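Local coordinates for RsfP (Uncultured bacterium, PDB 4GLJ), which probably catalyses the phosphate-dependent cleavage of methylthioadenosine to adenine and methylthioribose 1-phosphate, and binds the dye rhodamine B, at residues Lys107-Val112 / Ile239-Lys244; Leu62-Gln67 / Ser95-Gly100; Arg153-Ala158 / Gly163-Lys168. All blocks are in the same frame, centred on the assembly; numbering follows the deposited sequence.

Interaction 1: Lys107-Val112 / Ile239-Lys244; sequences KPLDMV and IQNLMK. With RHB (N-[9-(2-carboxyphenyl)-6-(diethylamino)-3H-xanthen-3-ylidene]-N-ethylethanaminium), chain B.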
loop_
_atom_site.group_PDB
_atom_site.type_symbol
_atom_site.label_atom_id
_atom_site.label_comp_id
_atom_site.label_asym_id
_atom_site.label_seq_id
_atom_site.Cartn_x
_atom_site.Cartn_y
_atom_site.Cartn_z
ATOM N N LYS A 107 23.743 7.030 -14.375
ATOM C CA LYS A 107 24.363 8.172 -13.678
ATOM C C LYS A 107 23.556 9.478 -13.778
ATOM O O LYS A 107 22.777 9.677 -14.749
ATOM C CB LYS A 107 25.796 8.434 -14.260
ATOM C CG LYS A 107 26.757 7.377 -13.783
ATOM C CD LYS A 107 27.872 7.161 -14.789
ATOM C CE LYS A 107 28.952 6.264 -14.208
ATOM N NZ LYS A 107 28.473 4.986 -13.603
ATOM N N PRO A 108 23.741 10.400 -12.809
ATOM C CA PRO A 108 23.100 11.735 -12.935
ATOM C C PRO A 108 23.373 12.387 -14.290
ATOM O O PRO A 108 24.496 12.333 -14.800
ATOM C CB PRO A 108 23.724 12.533 -11.801
ATOM C CG PRO A 108 23.988 11.462 -10.757
ATOM C CD PRO A 108 24.423 10.228 -11.509
ATOM N N LEU A 109 22.334 12.998 -14.846
ATOM C CA LEU A 109 22.295 13.547 -16.206
ATOM C C LEU A 109 22.101 12.508 -17.318
ATOM O O LEU A 109 21.892 12.874 -18.474
ATOM C CB LEU A 109 23.526 14.426 -16.528
ATOM C CG LEU A 109 23.931 15.525 -15.562
ATOM C CD1 LEU A 109 25.053 16.233 -16.279
ATOM C CD2 LEU A 109 22.827 16.487 -15.195
ATOM N N ASP A 110 22.131 11.216 -16.995
ATOM C CA ASP A 110 21.700 10.250 -17.985
ATOM C C ASP A 110 20.184 10.355 -18.111
ATOM O O ASP A 110 19.455 10.840 -17.165
ATOM C CB ASP A 110 22.024 8.827 -17.588
ATOM C CG ASP A 110 23.505 8.474 -17.725
ATOM O OD1 ASP A 110 24.317 9.281 -18.273
ATOM O OD2 ASP A 110 23.841 7.352 -17.214
ATOM N N MET A 111 19.691 9.883 -19.256
ATOM C CA MET A 111 18.248 9.590 -19.377
ATOM C C MET A 111 18.013 8.111 -19.515
ATOM O O MET A 111 18.926 7.358 -19.905
ATOM C CB MET A 111 17.631 10.356 -20.537
ATOM C CG MET A 111 18.061 11.840 -20.529
ATOM S SD MET A 111 17.140 12.779 -21.769
ATOM C CE MET A 111 17.955 14.375 -21.704
ATOM N N VAL A 112 16.794 7.719 -19.164
ATOM C CA VAL A 112 16.401 6.355 -19.101
ATOM C C VAL A 112 15.001 6.300 -19.720
ATOM O O VAL A 112 14.102 7.105 -19.416
ATOM C CB VAL A 112 16.379 5.830 -17.638
ATOM C CG1 VAL A 112 15.919 4.378 -17.625
ATOM C CG2 VAL A 112 17.805 5.884 -17.044
ATOM N N ILE A 239 20.055 20.576 -7.790
ATOM C CA ILE A 239 19.057 21.411 -8.470
ATOM C C ILE A 239 19.592 21.879 -9.830
ATOM O O ILE A 239 18.838 22.063 -10.785
ATOM C CB ILE A 239 18.640 22.628 -7.590
ATOM C CG1 ILE A 239 17.504 22.242 -6.624
ATOM C CG2 ILE A 239 18.224 23.827 -8.442
ATOM C CD1 ILE A 239 17.049 23.354 -5.692
ATOM N N GLN A 240 20.907 22.056 -9.900
ATOM C CA GLN A 240 21.594 22.556 -11.093
ATOM C C GLN A 240 21.653 21.467 -12.156
ATOM O O GLN A 240 21.582 21.745 -13.362
ATOM C CB GLN A 240 23.012 23.001 -10.715
ATOM C CG GLN A 240 23.712 23.874 -11.751
ATOM C CD GLN A 240 24.988 24.518 -11.211
ATOM O OE1 GLN A 240 25.911 23.833 -10.744
ATOM N NE2 GLN A 240 25.048 25.847 -11.277
ATOM N N ASN A 241 21.797 20.225 -11.704
ATOM C CA ASN A 241 21.688 19.083 -12.614
ATOM C C ASN A 241 20.209 18.759 -12.991
ATOM O O ASN A 241 19.912 18.343 -14.125
ATOM C CB ASN A 241 22.624 17.908 -12.179
ATOM C CG ASN A 241 21.911 16.752 -11.490
ATOM O OD1 ASN A 241 20.793 16.371 -11.859
ATOM N ND2 ASN A 241 22.595 16.139 -10.513
ATOM N N LEU A 242 19.278 19.014 -12.072
ATOM C CA LEU A 242 17.838 18.996 -12.409
ATOM C C LEU A 242 17.516 20.085 -13.503
ATOM O O LEU A 242 16.688 19.908 -14.383
ATOM C CB LEU A 242 17.043 19.192 -11.101
ATOM C CG LEU A 242 15.518 19.246 -10.940
ATOM C CD1 LEU A 242 14.863 17.942 -11.337
ATOM C CD2 LEU A 242 15.187 19.562 -9.479
ATOM N N MET A 243 18.230 21.206 -13.459
ATOM C CA MET A 243 17.983 22.235 -14.451
ATOM C C MET A 243 18.663 21.883 -15.767
ATOM O O MET A 243 18.099 22.127 -16.820
ATOM C CB MET A 243 18.327 23.628 -13.927
ATOM C CG MET A 243 17.069 24.399 -13.534
ATOM S SD MET A 243 17.235 25.485 -12.095
ATOM C CE MET A 243 15.628 26.314 -12.006
ATOM N N LYS A 244 19.834 21.258 -15.707
ATOM C CA LYS A 244 20.478 20.819 -16.930
ATOM C C LYS A 244 19.706 19.680 -17.621
ATOM O O LYS A 244 19.499 19.691 -18.839
ATOM C CB LYS A 244 21.947 20.443 -16.716
ATOM C CG LYS A 244 22.559 20.012 -18.059
ATOM C CD LYS A 244 24.042 19.659 -18.011
ATOM C CE LYS A 244 24.930 20.890 -18.078
ATOM N NZ LYS A 244 26.331 20.526 -17.710
HETATM O O2 RHB B . 13.684 21.841 -3.981
HETATM C C26 RHB B . 14.528 21.391 -3.183
HETATM C C19 RHB B . 14.842 19.931 -3.143
HETATM C C14 RHB B . 14.419 18.967 -4.057
HETATM C C15 RHB B . 14.832 17.656 -3.862
HETATM C C16 RHB B . 15.632 17.276 -2.802
HETATM C C17 RHB B . 16.038 18.227 -1.898
HETATM C C18 RHB B . 15.644 19.544 -2.088
HETATM C C9 RHB B . 13.559 19.151 -5.268
HETATM C C8 RHB B . 12.861 17.931 -5.777
HETATM C C13 RHB B . 12.988 16.698 -5.155
HETATM C C12 RHB B . 12.333 15.557 -5.627
HETATM C C11 RHB B . 11.506 15.643 -6.725
HETATM N N1 RHB B . 10.874 14.501 -7.265
HETATM C C35 RHB B . 11.931 13.474 -7.199
HETATM C C36 RHB B . 13.210 14.146 -7.670
HETATM C C22 RHB B . 9.574 14.017 -6.714
HETATM C C23 RHB B . 8.405 14.680 -7.459
HETATM C C10 RHB B . 11.416 16.876 -7.355
HETATM C C7 RHB B . 12.064 18.012 -6.885
HETATM O O1 RHB B . 11.910 19.209 -7.536
HETATM C C1 RHB B . 12.519 20.373 -7.150
HETATM C C2 RHB B . 13.351 20.419 -6.038
HETATM C C6 RHB B . 12.275 21.515 -7.897
HETATM C C5 RHB B . 12.851 22.724 -7.556
HETATM C C4 RHB B . 13.684 22.790 -6.447
HETATM C C3 RHB B . 13.935 21.641 -5.692
HETATM N N2 RHB B . 12.586 23.851 -8.357
HETATM C C24 RHB B . 11.172 24.270 -8.283
HETATM C C25 RHB B . 10.817 24.997 -9.565
HETATM C C33 RHB B . 13.502 24.959 -8.014
HETATM C C34 RHB B . 13.650 25.860 -9.225
HETATM O O3 RHB B . 15.169 22.138 -2.418
#

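Interaction 2: Leu62-Gln67 / Ser95-Gly100; sequences LTRHGQ and SVSAVG. With RHB (N-[9-(2-carboxyphenyl)-6-(diethylamino)-3H-xanthen-3-ylidene]-N-ethylethanaminium), chain C; RHB (N-[9-(2-carboxyphenyl)-6-(diethylamino)-3H-xanthen-3-ylidene]-N-ethylethanaminium), chain B.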
loop_
_atom_site.group_PDB
_atom_site.type_symbol
_atom_site.label_atom_id
_atom_site.label_comp_id
_atom_site.label_asym_id
_atom_site.label_seq_id
_atom_site.Cartn_x
_atom_site.Cartn_y
_atom_site.Cartn_z
ATOM N N LEU A 62 1.414 19.917 -20.148
ATOM C CA LEU A 62 0.743 19.964 -18.813
ATOM C C LEU A 62 1.889 19.862 -17.772
ATOM O O LEU A 62 2.694 18.936 -17.839
ATOM C CB LEU A 62 -0.219 18.789 -18.687
ATOM C CG LEU A 62 -0.904 18.623 -17.310
ATOM C CD1 LEU A 62 -1.368 20.012 -16.861
ATOM C CD2 LEU A 62 -2.115 17.720 -17.463
ATOM N N THR A 63 2.003 20.848 -16.872
ATOM C CA THR A 63 3.006 20.790 -15.784
ATOM C C THR A 63 2.418 19.973 -14.711
ATOM O O THR A 63 1.463 20.419 -14.081
ATOM C CB THR A 63 3.236 22.173 -15.160
ATOM O OG1 THR A 63 3.533 23.061 -16.218
ATOM C CG2 THR A 63 4.411 22.099 -14.225
ATOM N N ARG A 64 2.962 18.767 -14.484
ATOM C CA ARG A 64 2.385 17.880 -13.519
ATOM C C ARG A 64 2.194 18.477 -12.070
ATOM O O ARG A 64 1.146 18.250 -11.390
ATOM C CB ARG A 64 3.296 16.608 -13.485
ATOM C CG ARG A 64 2.769 15.605 -12.530
ATOM C CD ARG A 64 3.628 14.371 -12.458
ATOM N NE ARG A 64 3.744 13.625 -13.726
ATOM C CZ ARG A 64 4.841 13.459 -14.467
ATOM N NH1 ARG A 64 5.981 14.087 -14.183
ATOM N NH2 ARG A 64 4.782 12.699 -15.579
ATOM N N HIS A 65 3.201 19.213 -11.610
ATOM C CA HIS A 65 3.188 19.764 -10.225
ATOM C C HIS A 65 2.540 21.093 -10.085
ATOM O O HIS A 65 2.477 21.608 -8.981
ATOM C CB HIS A 65 4.585 19.813 -9.640
ATOM C CG HIS A 65 5.189 18.444 -9.427
ATOM N ND1 HIS A 65 4.854 17.661 -8.390
ATOM C CD2 HIS A 65 6.046 17.690 -10.227
ATOM C CE1 HIS A 65 5.538 16.483 -8.451
ATOM N NE2 HIS A 65 6.243 16.485 -9.592
ATOM N N GLY A 66 1.969 21.603 -11.184
ATOM C CA GLY A 66 1.368 22.935 -11.274
ATOM C C GLY A 66 2.384 24.048 -11.369
ATOM O O GLY A 66 3.591 23.832 -11.189
ATOM N N GLN A 67 1.901 25.271 -11.600
ATOM C CA GLN A 67 2.806 26.410 -11.557
ATOM C C GLN A 67 3.436 26.606 -10.176
ATOM O O GLN A 67 2.812 26.390 -9.113
ATOM C CB GLN A 67 2.157 27.689 -12.118
ATOM C CG GLN A 67 3.156 28.533 -12.937
ATOM C CD GLN A 67 4.100 27.695 -13.819
ATOM O OE1 GLN A 67 5.309 27.539 -13.511
ATOM N NE2 GLN A 67 3.550 27.120 -14.899
ATOM N N SER A 95 5.690 11.409 -20.888
ATOM C CA SER A 95 5.820 11.885 -19.497
ATOM C C SER A 95 7.329 12.114 -19.296
ATOM O O SER A 95 8.172 11.258 -19.607
ATOM C CB SER A 95 5.422 10.724 -18.551
ATOM O OG SER A 95 6.141 10.902 -17.305
ATOM N N VAL A 96 7.674 13.254 -18.778
ATOM C CA VAL A 96 9.045 13.589 -18.598
ATOM C C VAL A 96 9.244 13.745 -17.121
ATOM O O VAL A 96 8.630 14.637 -16.526
ATOM C CB VAL A 96 9.430 14.889 -19.333
ATOM C CG1 VAL A 96 10.921 15.134 -19.063
ATOM C CG2 VAL A 96 9.118 14.779 -20.855
ATOM N N SER A 97 10.014 12.830 -16.515
ATOM C CA SER A 97 10.064 12.717 -15.055
ATOM C C SER A 97 11.468 12.614 -14.461
ATOM O O SER A 97 12.320 11.877 -15.006
ATOM C CB SER A 97 9.336 11.454 -14.665
ATOM O OG SER A 97 8.015 11.665 -15.089
ATOM N N ALA A 98 11.669 13.277 -13.314
ATOM C CA ALA A 98 12.958 13.230 -12.626
ATOM C C ALA A 98 12.942 11.918 -11.851
ATOM O O ALA A 98 11.883 11.548 -11.239
ATOM C CB ALA A 98 13.117 14.401 -11.648
ATOM N N VAL A 99 14.061 11.191 -11.884
ATOM C CA VAL A 99 14.139 9.927 -11.139
ATOM C C VAL A 99 15.469 9.803 -10.414
ATOM O O VAL A 99 16.469 10.526 -10.676
ATOM C CB VAL A 99 13.972 8.654 -12.040
ATOM C CG1 VAL A 99 12.562 8.630 -12.635
ATOM C CG2 VAL A 99 15.131 8.553 -13.058
ATOM N N GLY A 100 15.452 8.925 -9.426
ATOM C CA GLY A 100 16.687 8.512 -8.786
ATOM C C GLY A 100 17.185 7.249 -9.408
ATOM O O GLY A 100 16.410 6.416 -9.849
HETATM O O2 RHB C . 19.451 13.378 -5.815
HETATM C C26 RHB C . 19.553 14.620 -5.933
HETATM C C19 RHB C . 18.261 15.366 -6.132
HETATM C C14 RHB C . 17.089 14.699 -5.883
HETATM C C15 RHB C . 15.872 15.349 -6.052
HETATM C C16 RHB C . 15.811 16.661 -6.508
HETATM C C17 RHB C . 16.995 17.337 -6.781
HETATM C C18 RHB C . 18.206 16.680 -6.596
HETATM C C9 RHB C . 17.100 13.314 -5.355
HETATM C C8 RHB C . 18.088 12.919 -4.329
HETATM C C13 RHB C . 19.021 13.866 -3.930
HETATM C C12 RHB C . 19.983 13.533 -2.991
HETATM C C11 RHB C . 20.016 12.259 -2.433
HETATM N N1 RHB C . 21.039 12.022 -1.473
HETATM C C35 RHB C . 20.944 12.993 -0.362
HETATM C C36 RHB C . 22.018 14.061 -0.450
HETATM C C22 RHB C . 21.025 10.652 -0.915
HETATM C C23 RHB C . 21.273 10.678 0.583
HETATM C C10 RHB C . 19.064 11.300 -2.841
HETATM C C7 RHB C . 18.073 11.623 -3.798
HETATM O O1 RHB C . 17.113 10.696 -4.241
HETATM C C1 RHB C . 16.139 11.019 -5.197
HETATM C C2 RHB C . 16.099 12.307 -5.767
HETATM C C6 RHB C . 15.172 10.094 -5.628
HETATM C C5 RHB C . 14.238 10.518 -6.595
HETATM C C4 RHB C . 14.222 11.782 -7.153
HETATM C C3 RHB C . 15.163 12.690 -6.727
HETATM N N2 RHB C . 13.222 9.679 -7.005
HETATM C C24 RHB C . 12.958 8.970 -5.771
HETATM C C25 RHB C . 11.472 9.020 -5.561
HETATM C C33 RHB C . 12.024 10.515 -7.120
HETATM C C34 RHB C . 12.144 11.505 -8.270
HETATM O O3 RHB C . 20.675 15.200 -5.921
HETATM O O2 RHB B . 13.684 21.841 -3.981
HETATM C C26 RHB B . 14.528 21.391 -3.183
HETATM C C19 RHB B . 14.842 19.931 -3.143
HETATM C C14 RHB B . 14.419 18.967 -4.057
HETATM C C15 RHB B . 14.832 17.656 -3.862
HETATM C C16 RHB B . 15.632 17.276 -2.802
HETATM C C17 RHB B . 16.038 18.227 -1.898
HETATM C C18 RHB B . 15.644 19.544 -2.088
HETATM C C9 RHB B . 13.559 19.151 -5.268
HETATM C C8 RHB B . 12.861 17.931 -5.777
HETATM C C13 RHB B . 12.988 16.698 -5.155
HETATM C C12 RHB B . 12.333 15.557 -5.627
HETATM C C11 RHB B . 11.506 15.643 -6.725
HETATM N N1 RHB B . 10.874 14.501 -7.265
HETATM C C35 RHB B . 11.931 13.474 -7.199
HETATM C C36 RHB B . 13.210 14.146 -7.670
HETATM C C22 RHB B . 9.574 14.017 -6.714
HETATM C C23 RHB B . 8.405 14.680 -7.459
HETATM C C10 RHB B . 11.416 16.876 -7.355
HETATM C C7 RHB B . 12.064 18.012 -6.885
HETATM O O1 RHB B . 11.910 19.209 -7.536
HETATM C C1 RHB B . 12.519 20.373 -7.150
HETATM C C2 RHB B . 13.351 20.419 -6.038
HETATM C C6 RHB B . 12.275 21.515 -7.897
HETATM C C5 RHB B . 12.851 22.724 -7.556
HETATM C C4 RHB B . 13.684 22.790 -6.447
HETATM C C3 RHB B . 13.935 21.641 -5.692
HETATM N N2 RHB B . 12.586 23.851 -8.357
HETATM C C24 RHB B . 11.172 24.270 -8.283
HETATM C C25 RHB B . 10.817 24.997 -9.565
HETATM C C33 RHB B . 13.502 24.959 -8.014
HETATM C C34 RHB B . 13.650 25.860 -9.225
HETATM O O3 RHB B . 15.169 22.138 -2.418
#

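Interaction 3: Arg153-Ala158 / Gly163-Lys168; sequences RAYDNA and GQCHAK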
loop_
_atom_site.group_PDB
_atom_site.type_symbol
_atom_site.label_atom_id
_atom_site.label_comp_id
_atom_site.label_asym_id
_atom_site.label_seq_id
_atom_site.Cartn_x
_atom_site.Cartn_y
_atom_site.Cartn_z
ATOM N N ARG A 153 15.259 7.069 -30.356
ATOM C CA ARG A 153 15.832 7.654 -31.596
ATOM C C ARG A 153 15.821 9.201 -31.452
ATOM O O ARG A 153 16.726 9.861 -31.949
ATOM C CB ARG A 153 15.057 7.191 -32.812
ATOM C CG ARG A 153 15.287 5.718 -33.085
ATOM C CD ARG A 153 14.601 5.257 -34.345
ATOM N NE ARG A 153 13.180 5.055 -34.107
ATOM C CZ ARG A 153 12.222 5.716 -34.748
ATOM N NH1 ARG A 153 12.531 6.616 -35.676
ATOM N NH2 ARG A 153 10.957 5.440 -34.464
ATOM N N ALA A 154 14.811 9.725 -30.746
ATOM C CA ALA A 154 14.695 11.202 -30.485
ATOM C C ALA A 154 15.938 11.660 -29.688
ATOM O O ALA A 154 16.529 12.732 -29.969
ATOM C CB ALA A 154 13.422 11.545 -29.695
ATOM N N TYR A 155 16.340 10.847 -28.699
ATOM C CA TYR A 155 17.500 11.181 -27.848
ATOM C C TYR A 155 18.717 11.266 -28.738
ATOM O O TYR A 155 19.560 12.182 -28.595
ATOM C CB TYR A 155 17.813 10.061 -26.794
ATOM C CG TYR A 155 19.029 10.393 -25.918
ATOM C CD1 TYR A 155 18.871 11.114 -24.700
ATOM C CD2 TYR A 155 20.332 9.943 -26.251
ATOM C CE1 TYR A 155 19.979 11.409 -23.892
ATOM C CE2 TYR A 155 21.419 10.247 -25.452
ATOM C CZ TYR A 155 21.251 10.963 -24.269
ATOM O OH TYR A 155 22.368 11.252 -23.458
ATOM N N ASP A 156 18.871 10.273 -29.627
ATOM C CA ASP A 156 20.051 10.259 -30.455
ATOM C C ASP A 156 20.014 11.438 -31.393
ATOM O O ASP A 156 21.053 12.006 -31.687
ATOM C CB ASP A 156 20.162 8.968 -31.281
ATOM C CG ASP A 156 20.515 7.751 -30.435
ATOM O OD1 ASP A 156 21.260 7.872 -29.426
ATOM O OD2 ASP A 156 20.076 6.628 -30.796
ATOM N N ASN A 157 18.828 11.765 -31.889
ATOM C CA ASN A 157 18.633 12.890 -32.846
ATOM C C ASN A 157 18.901 14.265 -32.209
ATOM O O ASN A 157 19.233 15.230 -32.881
ATOM C CB ASN A 157 17.221 12.867 -33.453
ATOM C CG ASN A 157 17.046 11.782 -34.502
ATOM O OD1 ASN A 157 17.976 11.065 -34.832
ATOM N ND2 ASN A 157 15.851 11.663 -35.028
ATOM N N ALA A 158 18.803 14.337 -30.908
ATOM C CA ALA A 158 18.940 15.598 -30.188
ATOM C C ALA A 158 20.415 15.929 -29.961
ATOM O O ALA A 158 20.752 17.047 -29.566
ATOM C CB ALA A 158 18.216 15.465 -28.865
ATOM N N GLY A 163 26.024 12.874 -20.678
ATOM C CA GLY A 163 25.287 11.630 -20.327
ATOM C C GLY A 163 25.068 10.645 -21.456
ATOM O O GLY A 163 25.590 10.829 -22.533
ATOM N N GLN A 164 24.329 9.574 -21.184
ATOM C CA GLN A 164 23.867 8.694 -22.225
ATOM C C GLN A 164 22.423 8.354 -21.942
ATOM O O GLN A 164 21.914 8.760 -20.909
ATOM C CB GLN A 164 24.728 7.450 -22.322
ATOM C CG GLN A 164 24.760 6.570 -21.107
ATOM C CD GLN A 164 25.811 5.444 -21.274
ATOM O OE1 GLN A 164 25.820 4.752 -22.289
ATOM N NE2 GLN A 164 26.704 5.276 -20.276
ATOM N N CYS A 165 21.761 7.624 -22.842
ATOM C CA CYS A 165 20.385 7.230 -22.651
ATOM C C CYS A 165 20.345 5.696 -22.588
ATOM O O CYS A 165 20.991 5.008 -23.436
ATOM C CB CYS A 165 19.551 7.708 -23.867
ATOM S SG CYS A 165 17.785 7.401 -23.672
ATOM N N HIS A 166 19.602 5.150 -21.643
ATOM C CA HIS A 166 19.465 3.736 -21.445
ATOM C C HIS A 166 18.058 3.328 -21.702
ATOM O O HIS A 166 17.149 3.983 -21.238
ATOM C CB HIS A 166 19.822 3.369 -20.020
ATOM C CG HIS A 166 21.110 3.951 -19.539
ATOM N ND1 HIS A 166 22.231 3.264 -19.500
ATOM C CD2 HIS A 166 21.408 5.192 -19.049
ATOM C CE1 HIS A 166 23.201 4.027 -19.029
ATOM N NE2 HIS A 166 22.697 5.202 -18.749
ATOM N N ALA A 167 17.825 2.251 -22.436
ATOM C CA ALA A 167 16.420 1.787 -22.592
ATOM C C ALA A 167 16.223 0.503 -21.811
ATOM O O ALA A 167 17.194 -0.051 -21.340
ATOM C CB ALA A 167 16.121 1.561 -24.075
ATOM N N LYS A 168 15.009 -0.023 -21.754
ATOM C CA LYS A 168 14.702 -1.328 -21.157
ATOM C C LYS A 168 15.015 -1.426 -19.643
ATOM O O LYS A 168 15.653 -2.379 -19.180
ATOM C CB LYS A 168 15.367 -2.508 -21.855
ATOM C CG LYS A 168 15.198 -2.557 -23.376
ATOM C CD LYS A 168 13.750 -2.319 -23.839
ATOM C CE LYS A 168 13.609 -2.300 -25.372
ATOM N NZ LYS A 168 14.786 -2.935 -26.018
#

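Interaction 1: Lys107-Val112 / Ile239-Lys244
A tight turn leading into strand 111-119 meets the first turns of helix 237-263, another face of which lines the rhodamine B pocket. L109 carries the contact. Its CD2 methyl lies 3.3 Å from CB of N241, a snug apolar touch, while the other methyl, CD1, rests 4.0 Å from CD of K244. Leucine suits the place because its fork spans two residues about one helical turn apart. CG of L109 stands beside its own backbone N (chi1 -50°), which carries the fork over to the helix. P108 adds a lighter touch, its CB reaching ND2 of N241 at 4.0 Å. The polar ends look elsewhere: ND2 of N241 donates to the carbonyl O of T221, and NZ of K244 forms a salt bridge with D162, so that lysine's aliphatic stem packs while its charge is paired.

The type II turn from K107 to D110 presents P108 and L109 to the helix. Proline suits the second position, its ring holding phi near the required value, while L109 takes the positive phi (78°) of the third. The backbone N of D110 bonds O of K107 at 2.8 Å, and OD2 of D110 accepts from the backbone N of K107 at 2.9 Å, with the donor well above the carboxylate plane.

On the helix, CD1 of I239 comes 3.5 Å from C4 of the chain B dye, though I239 is poorly ordered, so this distance is approximate; CD2 of L242 touches C1, and CE of M243 lies 3.4 Å from the ethyl carbon C34. One helix face therefore packs on a loop while another supplies an apolar pocket wall, consistent with the alpha/beta fold of the nucleoside phosphorylase superfamily, where helices flank a sheet.

Interaction 2: Leu62-Gln67 / Ser95-Gly100
The corner of the pocket that holds a phosphate ion in this crystal, and may mark the phosphate site expected of a phosphorylase, forms where the end of strand 57-63 approaches strand 92-101, and R64 bridges the two. NH2 of its guanidinium gives a weak hydrogen bond to OG of S95, short at 2.8 Å but bent to 128°, with the serine oxygen at the edge of the group. NH1 gives another weak one to OG of S97 at 3.3 Å, met obliquely. R64 holds CG anti to its backbone N (chi1 -179°) and then bends at chi3 (-62°), bringing a long side chain across to the strand.

OG of S97 donates to OG of S95 at 3.0 Å, and both serines also bond N200. Small hydroxyls suit these buried positions, since each can serve several partners at once. NE of R64 forms a salt bridge with E203 and NH1 another with the phosphate, which is also hydrogen-bonded to H65 NE2 and to the backbone N of A98.

Next to this site sit the dyes: CE1 of H65 is 3.5 Å from C23 of the chain B molecule, and at G100 a side chain would collide with the chain C molecule. Holding the guanidinium from several sides would fix its rotation, and its positive charge probably favours an anion in the pocket.

Interaction 3: Arg153-Ala158 / Gly163-Lys168
Y155 of helix 145-157 lays its ring against C165 of strand 165-167. Its CG lies anti to the backbone N (chi1 179°), sending the ring across to C165, whose CB sits over the middle of one face, 3.3 Å from the ring centroid and only 8° off the normal. This is a CH-pi contact. The SG of C165 follows over the same face at 4.3 Å from the centroid, a sulfur-aromatic contact. Farther out, the hydroxyl OH of Y155 lies 3.2 Å from CA of Q164. The next residue, D156, brings OD1 to the edge of this ring, in its plane. On the other segment, G163 has a positive phi, a conformation that glycine accommodates readily.

With the ring cut back to an alanine here, CB and SG of C165 would probably lose the aromatic face they rest on, and a gap is likely to open between helix 145-157 and strand 165-167. The contact rests on dispersion and on weak attraction of a C-H and a polarisable sulfur to the pi face, and the compact cysteine lets its CB come close over the ring centre.

In the fold
From the N terminus, interaction 2 closes first, joining the end of strand 57-63 to strand 92-101 around helix 78-87. The chain then runs into 107-112, which opens interaction 1; this long loop closes only at helix 237-263. Nested within it, interaction 3 is a short return from helix 145-157 to strand 165-167. Interactions 1 and 3 meet directly: D110 OD2 lies 2.9 Å from H166 NE2, probably hydrogen-bonded, M111 O bonds H166 N, as strands 111-119 and 165-167 are neighbours in the sheet, and M111 also packs on Y155 of the helix. Interactions 1 and 2 join where L242 touches A98, both beside the chain B dye. Interactions 2 and 3 do not touch.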